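Local coordinates for protein phosphoribosylamine--glycine ligase (Thermotoga maritima, PDB 1VKZ) that catalyses the ATP-dependent joining of glycine to 5-phospho-beta-D-ribosylamine, giving glycinamide ribonucleotide in de novo purine biosynthesis, at residues F191-E196 / M275-D280; E250-T255 / G268-G273; R215-L220 / T405-I410; K246-L251 / G279-L284. All coordinates share one frame; numbering follows the deposited sequence.

Contact 1 (F191-E196 / M275-D280)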
# COMPACT_ATOMS: atom_id res chain seq x y z
N PHE A 191 -13.76 17.50 -3.77
CA PHE A 191 -13.77 16.78 -2.49
C PHE A 191 -15.09 16.09 -2.35
O PHE A 191 -16.11 16.66 -2.69
CB PHE A 191 -13.58 17.72 -1.34
CG PHE A 191 -13.54 17.04 0.00
CD1 PHE A 191 -12.41 16.31 0.39
CD2 PHE A 191 -14.62 17.17 0.91
CE1 PHE A 191 -12.38 15.69 1.66
CE2 PHE A 191 -14.59 16.57 2.17
CZ PHE A 191 -13.46 15.83 2.55
N LEU A 192 -15.01 14.84 -1.88
CA LEU A 192 -16.15 13.96 -1.68
C LEU A 192 -16.35 13.67 -0.20
O LEU A 192 -15.52 13.05 0.45
CB LEU A 192 -15.89 12.64 -2.42
CG LEU A 192 -15.81 12.78 -3.94
CD1 LEU A 192 -15.37 11.48 -4.69
CD2 LEU A 192 -17.13 13.30 -4.47
N ALA A 193 -17.46 14.15 0.35
CA ALA A 193 -17.89 13.67 1.63
C ALA A 193 -17.98 12.15 1.54
O ALA A 193 -18.39 11.60 0.51
CB ALA A 193 -19.20 14.24 1.98
N GLY A 194 -17.56 11.47 2.61
CA GLY A 194 -17.78 10.04 2.73
C GLY A 194 -16.86 9.31 3.67
O GLY A 194 -16.03 9.92 4.35
N ASN A 195 -17.00 7.99 3.67
CA ASN A 195 -16.10 7.10 4.38
C ASN A 195 -15.12 6.49 3.39
O ASN A 195 -15.51 5.91 2.39
CB ASN A 195 -16.89 6.00 5.06
CG ASN A 195 -18.11 6.54 5.78
OD1 ASN A 195 -18.09 7.64 6.33
ND2 ASN A 195 -19.20 5.77 5.76
N GLU A 196 -13.84 6.65 3.68
CA GLU A 196 -12.79 6.17 2.83
C GLU A 196 -12.62 4.68 3.03
O GLU A 196 -12.93 4.16 4.09
CB GLU A 196 -11.47 6.92 3.11
CG GLU A 196 -10.47 6.74 1.96
CD GLU A 196 -9.22 7.58 2.08
OE1 GLU A 196 -9.34 8.80 2.37
OE2 GLU A 196 -8.13 7.03 1.83
N MSE A 275 -13.74 6.02 -1.92
CA MSE A 275 -14.52 6.90 -1.09
C MSE A 275 -15.97 6.49 -1.34
O MSE A 275 -16.46 6.58 -2.47
CB MSE A 275 -14.31 8.35 -1.52
CG MSE A 275 -15.03 9.35 -0.66
SE MSE A 275 -14.45 9.19 1.20
CE MSE A 275 -12.83 10.41 1.11
N LEU A 276 -16.65 6.02 -0.31
CA LEU A 276 -18.06 5.71 -0.42
C LEU A 276 -18.76 7.01 -0.19
O LEU A 276 -18.63 7.59 0.86
CB LEU A 276 -18.50 4.64 0.59
CG LEU A 276 -17.72 3.31 0.42
CD1 LEU A 276 -18.09 2.32 1.52
CD2 LEU A 276 -17.93 2.68 -0.98
N HIS A 277 -19.46 7.47 -1.22
CA HIS A 277 -20.11 8.75 -1.23
C HIS A 277 -21.48 8.58 -1.86
O HIS A 277 -21.60 8.09 -2.97
CB HIS A 277 -19.26 9.72 -2.03
CG HIS A 277 -19.92 11.03 -2.31
ND1 HIS A 277 -20.33 11.89 -1.31
CD2 HIS A 277 -20.26 11.62 -3.48
CE1 HIS A 277 -20.89 12.95 -1.86
NE2 HIS A 277 -20.85 12.82 -3.18
N ASP A 278 -22.52 8.97 -1.13
CA ASP A 278 -23.90 8.83 -1.58
C ASP A 278 -24.20 7.45 -2.21
O ASP A 278 -24.72 7.35 -3.32
CB ASP A 278 -24.27 9.99 -2.54
CG ASP A 278 -24.54 11.30 -1.79
OD1 ASP A 278 -25.50 11.36 -1.01
OD2 ASP A 278 -23.83 12.33 -1.93
N GLY A 279 -23.85 6.39 -1.47
CA GLY A 279 -24.13 5.00 -1.88
C GLY A 279 -23.15 4.38 -2.87
O GLY A 279 -23.20 3.18 -3.12
N ASP A 280 -22.26 5.18 -3.45
CA ASP A 280 -21.43 4.68 -4.55
C ASP A 280 -19.98 4.83 -4.22
O ASP A 280 -19.60 5.80 -3.59
CB ASP A 280 -21.72 5.44 -5.84
CG ASP A 280 -23.16 5.27 -6.31
OD1 ASP A 280 -24.07 5.49 -5.49
OD2 ASP A 280 -23.47 4.91 -7.47

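Contact 2 (E250-T255 / G268-G273)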
# COMPACT_ATOMS: atom_id res chain seq x y z
N GLU A 250 -17.33 -3.88 -10.07
CA GLU A 250 -17.58 -3.21 -11.34
C GLU A 250 -16.50 -2.18 -11.62
O GLU A 250 -16.13 -2.00 -12.77
CB GLU A 250 -18.97 -2.56 -11.31
CG GLU A 250 -19.40 -1.88 -12.60
CD GLU A 250 -20.87 -1.46 -12.58
OE1 GLU A 250 -21.74 -2.28 -12.15
OE2 GLU A 250 -21.16 -0.32 -13.02
N LEU A 251 -15.98 -1.53 -10.58
CA LEU A 251 -14.82 -0.64 -10.72
C LEU A 251 -13.58 -1.38 -11.19
O LEU A 251 -12.84 -0.88 -12.06
CB LEU A 251 -14.52 0.09 -9.40
CG LEU A 251 -15.47 1.23 -9.03
CD1 LEU A 251 -15.13 1.82 -7.64
CD2 LEU A 251 -15.50 2.30 -10.12
N PHE A 252 -13.35 -2.56 -10.62
CA PHE A 252 -12.26 -3.44 -11.06
C PHE A 252 -12.41 -3.88 -12.52
O PHE A 252 -11.44 -3.81 -13.30
CB PHE A 252 -12.17 -4.66 -10.16
CG PHE A 252 -11.38 -4.43 -8.93
CD1 PHE A 252 -10.03 -4.17 -9.00
CD2 PHE A 252 -11.98 -4.49 -7.68
CE1 PHE A 252 -9.30 -3.96 -7.85
CE2 PHE A 252 -11.25 -4.29 -6.54
CZ PHE A 252 -9.92 -4.03 -6.62
N ASP A 253 -13.62 -4.31 -12.88
CA ASP A 253 -13.88 -4.72 -14.25
C ASP A 253 -13.62 -3.61 -15.25
O ASP A 253 -13.01 -3.85 -16.29
CB ASP A 253 -15.31 -5.27 -14.43
CG ASP A 253 -15.37 -6.79 -14.37
OD1 ASP A 253 -14.34 -7.46 -14.71
OD2 ASP A 253 -16.42 -7.41 -14.01
N LYS A 254 -14.10 -2.39 -14.96
CA LYS A 254 -14.03 -1.31 -15.94
C LYS A 254 -12.60 -0.83 -16.06
O LYS A 254 -12.15 -0.47 -17.14
CB LYS A 254 -14.97 -0.17 -15.61
CG LYS A 254 -16.39 -0.23 -16.23
CD LYS A 254 -17.17 1.03 -15.80
CE LYS A 254 -18.35 1.39 -16.72
NZ LYS A 254 -19.63 0.66 -16.40
N THR A 255 -11.87 -0.88 -14.95
CA THR A 255 -10.43 -0.58 -14.91
C THR A 255 -9.61 -1.57 -15.70
O THR A 255 -8.72 -1.20 -16.45
CB THR A 255 -9.94 -0.56 -13.46
OG1 THR A 255 -10.60 0.49 -12.74
CG2 THR A 255 -8.45 -0.19 -13.38
N GLY A 268 -0.69 -8.82 -11.67
CA GLY A 268 -0.17 -8.44 -10.36
C GLY A 268 -1.23 -8.10 -9.35
O GLY A 268 -2.23 -8.77 -9.25
N PHE A 269 -0.98 -7.07 -8.56
CA PHE A 269 -1.90 -6.66 -7.52
C PHE A 269 -2.40 -5.29 -7.91
O PHE A 269 -1.62 -4.43 -8.35
CB PHE A 269 -1.18 -6.57 -6.16
CG PHE A 269 -0.46 -7.81 -5.78
CD1 PHE A 269 -1.14 -8.85 -5.23
CD2 PHE A 269 0.88 -7.95 -6.03
CE1 PHE A 269 -0.50 -9.96 -4.89
CE2 PHE A 269 1.50 -9.07 -5.71
CZ PHE A 269 0.82 -10.09 -5.13
N LEU A 270 -3.68 -5.05 -7.68
CA LEU A 270 -4.28 -3.74 -7.97
C LEU A 270 -5.00 -3.26 -6.75
O LEU A 270 -5.89 -3.93 -6.23
CB LEU A 270 -5.24 -3.83 -9.16
CG LEU A 270 -6.03 -2.53 -9.42
CD1 LEU A 270 -5.09 -1.31 -9.62
CD2 LEU A 270 -6.92 -2.72 -10.60
N TYR A 271 -4.66 -2.06 -6.32
CA TYR A 271 -5.24 -1.43 -5.13
C TYR A 271 -6.07 -0.23 -5.60
O TYR A 271 -5.61 0.57 -6.44
CB TYR A 271 -4.12 -1.03 -4.17
CG TYR A 271 -4.48 -0.10 -3.06
CD1 TYR A 271 -4.79 1.23 -3.31
CD2 TYR A 271 -4.43 -0.52 -1.74
CE1 TYR A 271 -5.08 2.09 -2.27
CE2 TYR A 271 -4.74 0.32 -0.69
CZ TYR A 271 -5.06 1.62 -0.96
OH TYR A 271 -5.38 2.47 0.07
N LEU A 272 -7.31 -0.15 -5.08
CA LEU A 272 -8.18 0.98 -5.26
C LEU A 272 -8.34 1.68 -3.94
O LEU A 272 -8.79 1.08 -2.98
CB LEU A 272 -9.56 0.52 -5.74
CG LEU A 272 -9.68 -0.36 -6.96
CD1 LEU A 272 -11.13 -0.48 -7.39
CD2 LEU A 272 -8.85 0.15 -8.08
N GLY A 273 -7.98 2.94 -3.86
CA GLY A 273 -8.34 3.75 -2.69
C GLY A 273 -9.66 4.37 -3.04
O GLY A 273 -9.75 5.07 -4.06

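Contact 3 (R215-L220 / T405-I410)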
# COMPACT_ATOMS: atom_id res chain seq x y z
N ARG A 215 -9.02 -2.34 7.64
CA ARG A 215 -9.17 -0.95 7.96
C ARG A 215 -7.81 -0.47 8.39
O ARG A 215 -7.18 -1.08 9.23
CB ARG A 215 -10.24 -0.72 9.05
CG ARG A 215 -10.41 0.75 9.40
CD ARG A 215 -11.72 1.16 10.02
NE ARG A 215 -12.92 0.56 9.43
CZ ARG A 215 -13.34 0.69 8.17
NH1 ARG A 215 -12.63 1.38 7.26
NH2 ARG A 215 -14.47 0.10 7.79
N ASP A 216 -7.33 0.60 7.79
CA ASP A 216 -6.03 1.13 8.16
C ASP A 216 -6.13 2.43 8.99
O ASP A 216 -7.19 3.07 9.09
CB ASP A 216 -5.12 1.27 6.92
CG ASP A 216 -5.86 1.81 5.69
OD1 ASP A 216 -6.19 3.02 5.68
OD2 ASP A 216 -6.13 1.08 4.70
N TYR A 217 -5.02 2.77 9.63
CA TYR A 217 -4.92 3.88 10.52
C TYR A 217 -3.77 4.73 10.00
O TYR A 217 -2.61 4.45 10.28
CB TYR A 217 -4.65 3.35 11.92
CG TYR A 217 -5.84 2.65 12.55
CD1 TYR A 217 -6.19 1.37 12.17
CD2 TYR A 217 -6.63 3.29 13.52
CE1 TYR A 217 -7.27 0.72 12.73
CE2 TYR A 217 -7.74 2.64 14.09
CZ TYR A 217 -8.04 1.36 13.68
OH TYR A 217 -9.10 0.68 14.21
N LYS A 218 -4.10 5.77 9.24
CA LYS A 218 -3.12 6.62 8.55
C LYS A 218 -2.42 7.65 9.44
O LYS A 218 -1.26 7.94 9.23
CB LYS A 218 -3.80 7.35 7.39
CG LYS A 218 -3.87 6.53 6.08
CD LYS A 218 -2.57 6.67 5.26
CE LYS A 218 -2.31 8.15 4.76
NZ LYS A 218 -3.41 8.77 3.91
N ARG A 219 -3.13 8.21 10.40
CA ARG A 219 -2.56 9.22 11.29
C ARG A 219 -1.66 8.60 12.33
O ARG A 219 -1.84 7.47 12.69
CB ARG A 219 -3.67 10.02 11.99
CG ARG A 219 -4.46 10.92 11.06
CD ARG A 219 -3.70 12.13 10.61
NE ARG A 219 -4.49 12.99 9.76
CZ ARG A 219 -4.03 14.08 9.15
NH1 ARG A 219 -2.76 14.46 9.29
NH2 ARG A 219 -4.84 14.80 8.38
N LEU A 220 -0.70 9.37 12.81
CA LEU A 220 0.31 8.89 13.74
C LEU A 220 -0.24 8.64 15.14
O LEU A 220 0.26 7.80 15.88
CB LEU A 220 1.41 9.94 13.84
CG LEU A 220 2.63 9.70 14.72
CD1 LEU A 220 3.54 8.62 14.13
CD2 LEU A 220 3.34 11.03 14.87
N THR A 405 7.12 3.90 19.52
CA THR A 405 5.95 4.73 19.23
C THR A 405 4.77 3.95 18.63
O THR A 405 4.87 3.36 17.54
CB THR A 405 6.37 5.83 18.25
OG1 THR A 405 7.37 6.66 18.86
CG2 THR A 405 5.23 6.78 17.95
N TYR A 406 3.63 3.98 19.32
CA TYR A 406 2.48 3.29 18.83
C TYR A 406 1.15 3.85 19.27
O TYR A 406 1.07 4.64 20.19
CB TYR A 406 2.56 1.80 19.16
CG TYR A 406 2.35 1.37 20.59
CD1 TYR A 406 3.42 1.27 21.45
CD2 TYR A 406 1.10 0.95 21.04
CE1 TYR A 406 3.24 0.80 22.76
CE2 TYR A 406 0.91 0.48 22.35
CZ TYR A 406 1.99 0.40 23.19
OH TYR A 406 1.86 -0.06 24.48
N ARG A 407 0.10 3.41 18.56
CA ARG A 407 -1.28 3.78 18.83
C ARG A 407 -1.97 2.68 19.60
O ARG A 407 -1.99 1.53 19.16
CB ARG A 407 -2.06 3.94 17.53
CG ARG A 407 -1.64 5.11 16.70
CD ARG A 407 -2.48 5.26 15.44
NE ARG A 407 -3.86 5.64 15.74
CZ ARG A 407 -4.72 6.15 14.87
NH1 ARG A 407 -4.38 6.39 13.61
NH2 ARG A 407 -5.95 6.42 15.28
N ARG A 408 -2.55 3.05 20.73
CA ARG A 408 -3.33 2.12 21.56
C ARG A 408 -4.78 2.11 21.11
O ARG A 408 -5.61 1.39 21.65
CB ARG A 408 -3.26 2.55 23.02
CG ARG A 408 -1.84 2.62 23.54
CD ARG A 408 -1.57 3.82 24.39
NE ARG A 408 -0.58 3.51 25.41
CZ ARG A 408 0.73 3.36 25.19
NH1 ARG A 408 1.24 3.47 23.96
NH2 ARG A 408 1.53 3.09 26.22
N ASP A 409 -5.02 2.94 20.10
CA ASP A 409 -6.26 3.12 19.35
C ASP A 409 -6.77 1.92 18.56
O ASP A 409 -7.95 1.85 18.26
CB ASP A 409 -5.96 4.21 18.30
CG ASP A 409 -7.14 5.03 17.98
OD1 ASP A 409 -7.61 4.98 16.82
OD2 ASP A 409 -7.67 5.75 18.83
N ILE A 410 -5.88 1.01 18.16
CA ILE A 410 -6.17 0.15 17.02
C ILE A 410 -7.27 -0.86 17.30
O ILE A 410 -7.26 -1.49 18.34
CB ILE A 410 -4.82 -0.50 16.51
CG1 ILE A 410 -3.97 0.61 15.88
CG2 ILE A 410 -5.06 -1.60 15.50
CD1 ILE A 410 -2.55 0.25 15.67

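Contact 4 (K246-L251 / G279-L284)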
# COMPACT_ATOMS: atom_id res chain seq x y z
N LYS A 246 -20.44 -5.37 -4.99
CA LYS A 246 -20.72 -5.51 -6.42
C LYS A 246 -20.31 -4.27 -7.23
O LYS A 246 -19.79 -4.39 -8.34
CB LYS A 246 -22.19 -5.89 -6.68
CG LYS A 246 -22.45 -6.26 -8.14
CD LYS A 246 -23.41 -7.43 -8.32
CE LYS A 246 -22.67 -8.76 -8.53
NZ LYS A 246 -23.64 -9.88 -8.74
N LYS A 247 -20.54 -3.09 -6.67
CA LYS A 247 -20.08 -1.84 -7.29
C LYS A 247 -18.57 -1.75 -7.33
O LYS A 247 -18.02 -1.21 -8.29
CB LYS A 247 -20.66 -0.64 -6.53
CG LYS A 247 -22.17 -0.53 -6.64
CD LYS A 247 -22.70 0.64 -5.84
CE LYS A 247 -24.20 0.55 -5.67
NZ LYS A 247 -24.74 1.76 -4.98
N ILE A 248 -17.91 -2.26 -6.29
CA ILE A 248 -16.45 -2.31 -6.21
C ILE A 248 -15.90 -3.23 -7.26
O ILE A 248 -14.87 -2.92 -7.88
CB ILE A 248 -15.97 -2.73 -4.79
CG1 ILE A 248 -16.09 -1.54 -3.83
CG2 ILE A 248 -14.51 -3.15 -4.81
CD1 ILE A 248 -15.73 -1.83 -2.36
N GLU A 249 -16.57 -4.36 -7.45
CA GLU A 249 -16.23 -5.32 -8.50
C GLU A 249 -16.31 -4.70 -9.88
O GLU A 249 -15.47 -4.95 -10.73
CB GLU A 249 -17.20 -6.49 -8.47
CG GLU A 249 -17.01 -7.47 -7.32
CD GLU A 249 -17.96 -8.66 -7.40
OE1 GLU A 249 -19.18 -8.45 -7.59
OE2 GLU A 249 -17.49 -9.82 -7.27
N GLU A 250 -17.33 -3.88 -10.07
CA GLU A 250 -17.58 -3.21 -11.34
C GLU A 250 -16.50 -2.18 -11.62
O GLU A 250 -16.13 -2.00 -12.77
CB GLU A 250 -18.97 -2.56 -11.31
CG GLU A 250 -19.40 -1.88 -12.60
CD GLU A 250 -20.87 -1.46 -12.58
OE1 GLU A 250 -21.74 -2.28 -12.15
OE2 GLU A 250 -21.16 -0.32 -13.02
N LEU A 251 -15.98 -1.53 -10.58
CA LEU A 251 -14.82 -0.64 -10.72
C LEU A 251 -13.58 -1.38 -11.19
O LEU A 251 -12.84 -0.88 -12.06
CB LEU A 251 -14.52 0.09 -9.40
CG LEU A 251 -15.47 1.23 -9.03
CD1 LEU A 251 -15.13 1.82 -7.64
CD2 LEU A 251 -15.50 2.30 -10.12
N GLY A 279 -23.85 6.39 -1.47
CA GLY A 279 -24.13 5.00 -1.88
C GLY A 279 -23.15 4.38 -2.87
O GLY A 279 -23.20 3.18 -3.12
N ASP A 280 -22.26 5.18 -3.45
CA ASP A 280 -21.43 4.68 -4.55
C ASP A 280 -19.98 4.83 -4.22
O ASP A 280 -19.60 5.80 -3.59
CB ASP A 280 -21.72 5.44 -5.84
CG ASP A 280 -23.16 5.27 -6.31
OD1 ASP A 280 -24.07 5.49 -5.49
OD2 ASP A 280 -23.47 4.91 -7.47
N PRO A 281 -19.17 3.86 -4.63
CA PRO A 281 -17.74 3.96 -4.51
C PRO A 281 -17.10 4.75 -5.66
O PRO A 281 -17.33 4.45 -6.84
CB PRO A 281 -17.30 2.49 -4.56
CG PRO A 281 -18.27 1.84 -5.40
CD PRO A 281 -19.57 2.57 -5.21
N TYR A 282 -16.27 5.72 -5.25
CA TYR A 282 -15.43 6.54 -6.13
C TYR A 282 -13.97 6.16 -5.91
O TYR A 282 -13.53 5.90 -4.77
CB TYR A 282 -15.60 8.03 -5.80
CG TYR A 282 -16.94 8.57 -6.14
CD1 TYR A 282 -18.05 8.29 -5.36
CD2 TYR A 282 -17.12 9.36 -7.25
CE1 TYR A 282 -19.30 8.79 -5.69
CE2 TYR A 282 -18.36 9.86 -7.60
CZ TYR A 282 -19.44 9.58 -6.82
OH TYR A 282 -20.66 10.09 -7.16
N ILE A 283 -13.22 6.13 -7.03
CA ILE A 283 -11.79 5.87 -7.00
C ILE A 283 -11.02 7.14 -6.78
O ILE A 283 -11.01 8.02 -7.64
CB ILE A 283 -11.31 5.21 -8.30
CG1 ILE A 283 -12.02 3.87 -8.48
CG2 ILE A 283 -9.79 5.03 -8.25
CD1 ILE A 283 -11.63 3.10 -9.70
N LEU A 284 -10.36 7.20 -5.62
CA LEU A 284 -9.49 8.30 -5.23
C LEU A 284 -8.13 8.18 -5.85
O LEU A 284 -7.48 9.20 -6.06
CB LEU A 284 -9.31 8.33 -3.72
CG LEU A 284 -10.61 8.60 -2.96
CD1 LEU A 284 -10.30 8.70 -1.48
CD2 LEU A 284 -11.25 9.84 -3.49

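Contact 1 (F191-E196 / M275-D280)
The imidazole of His277 has a different neighbour on each face: Leu192 lays its CD2 methyl over one, 4.1 Å from the ring centroid and 29° off the normal, a CH-pi contact, while CG of Asp278 stands above the opposite face, offset toward the rim. Ala193 O approaches obliquely and accepts a weak bond from His277 ND1 (2.7 Å), bent to 122° at the hydrogen. With its CG anti to the backbone N (chi1 170°), His277 presents ND1 to that carbonyl. With an alanine here, Ala193 O would probably lose this side-chain donor and a gap would open beside the Leu192 methyl.

Beyond the ring the chains pair as antiparallel strands. Leu276 N gives Asn195 O a nearly straight bond (2.9 Å), and Asn195 N returns a longer one to Leu276 O (3.3 Å). Gly194 brings CA to 3.2 Å from Leu276 O, where a CB would clash. Met275, modelled as selenomethionine, bends at chi2 and chi3 and rests SE 3.5 Å from Gly194 C, while its CG meets Leu192 CB at 3.8 Å.

Residues 191-196 belong to the predicted ATP-binding region, and the Glu196 side chain lies about 6 Å from that of Glu285, a predicted magnesium ligand. Two backbone bonds, a weak imidazole bond and apolar packing join this segment to strand 269-277, consistent with a defined path beside the predicted nucleotide site.

Contact 2 (E250-T255 / G268-G273)
The Phe252 ring meets both Leu272 and Leu270, in different ways. Leu272 sets CD1 over the centre of one ring face, 3.8 Å from the centroid and only 9° off the normal, which makes a well-centred CH-pi contact; its CG lies over the same face, 3.7 Å from Phe252 CZ. Leu270 works at the margin instead: its CD2 methyl lies 3.8 Å from Phe252 CD1, and its carbonyl O lies near the ring plane at the edge, 3.8 Å from Phe252 CE1. Phe252 and Leu270 run alongside each other, pointing opposite ways.

Flanking pairs extend the apolar patch. Leu251 CB touches Leu272 CD1 at 4.0 Å, and Thr255 CG2 reaches Leu270 CD2 at 4.1 Å. Thr255 has CG2 anti to the backbone N and OG1 beside that N (chi1 -64°), which turns the methyl to the strand and the hydroxyl back to the helix. There OG1 donates to Leu251 O at 2.7 Å, while Thr255 N reaches the same oxygen from the opposite face of the carbonyl plane. This hydroxyl also bonds Tyr286 OH, giving the buried threonine polar partners on both helix and sheet.

Alternation along the strand puts Leu270 and Leu272 on the helix side and turns Tyr271 away from it. Helix 242-261 passes over strand 269-277 with local axes 10.5 Å apart and 123° between their directions. Phe252 also meets Phe208 of strand 207-210 and Ala201 of strand 195-204, so the helix packs over several strands of the antiparallel sheet of the ATP-grasp portion.

Contact 3 (R215-L220 / T405-I410)
The C-terminal tail packs here against strand 215-219, an edge strand of the six-stranded antiparallel sheet: Tyr217 and Arg219 of the strand meet Arg407, Asp409 and Ile410 of the tail. Arg407 NH1 donates to Arg219 O at 2.9 Å, with an angle of 132° at the hydrogen. The donor stands above the carbonyl plane, off the lone pairs. The guanidinium is turned 89° to the Tyr217 ring, which therefore comes edge-on: ring atom CD2 sits over the guanidinium face, 3.7 Å from Arg407 CZ. A bend at chi3 (68°) swings the group into this position, where NH2 also forms a salt bridge with Asp409 OD1 (2.7 Å), and NH1 one with Asp224.

Asp409 OD1 lies near the tyrosine plane at its edge, 3.6 Å from Tyr217 CE2. Over one face of that ring, Ile410 CG1 is 4.3 Å from the centroid and nearly on the normal, a CH-pi contact. The phenol end is anchored too, Tyr217 OH bonding to Ala411 N. A leucine in place of Arg407 would probably leave Arg219 O without this donor and Asp409 and Asp224 without their cationic mate.

The sheet joins strand 215-219, from within the ATP-grasp sequence range, to strands such as 374-382 of the C-terminal range, consistent with the close association of these domains in GARS enzymes.

Contact 4 (K246-L251 / G279-L284)
Lys247 NZ donates to Gly279 O at 2.8 Å, coming in from above the carbonyl plane, 49° out of it, and not along a lone pair. The same ammonium makes a long salt bridge to Asp280 OD1 (3.8 Å), while OD2 of that carboxylate has a weak, long ion pair with Arg120. Lys247 places CG beside the backbone N (chi1 -66°) and stays extended beyond it, a shape that carries NZ from the helix to the turn between strands 269-277 and 280-287. Gly279, with its positive phi, occupies the third position of that type I' turn.

On the way the lysine chain crosses Pro281 at about a right angle, its CB lying 3.6 Å from Pro281 CG. The element formed is a helix laid on an antiparallel sheet, within the ATP-grasp portion of the enzyme: helix 242-261 runs along strand 280-287, an outer strand, with local axes 8.3 Å apart and 30° between their directions.

One turn farther along the helix, Leu251 points at the strand and meets Ile283 tip to tip, CD1 to Ile283 CG1 at 3.8 Å. That methyl also touches Pro281 twice, at CB (3.8 Å) and at the carbonyl O (3.5 Å), an oxygen that also accepts a hydrogen bond from Arg120 NH1. Ile248 contributes a looser touch, CG1 to Pro281 CB at 4.3 Å, and continues across the sheet onto Leu197 and Leu274.

Overall arrangement
Contacts 1, 2 and 4 share one four-stranded antiparallel sheet of the ATP-grasp portion. Contact 1 pairs strands 195-204 and 269-277; contacts 2 and 4 lay successive turns of helix 242-261 on strands 269-277 and 280-287, sharing Glu250 and Leu251, their centres about 9 Å apart. Contacts 4 and 1 share the turn residues Gly279 and Asp280, and their centres are about 10 Å apart. Along the chain contact 2 is nested inside the loop closed by contact 1, whereas contacts 1 and 3 interleave. Contact 3, centred 22 to 26 Å from the others, packs the C-terminal tail on strand 215-219, which passes near the predicted sites through Lys218, its side chain about 5 Å from that of Glu196.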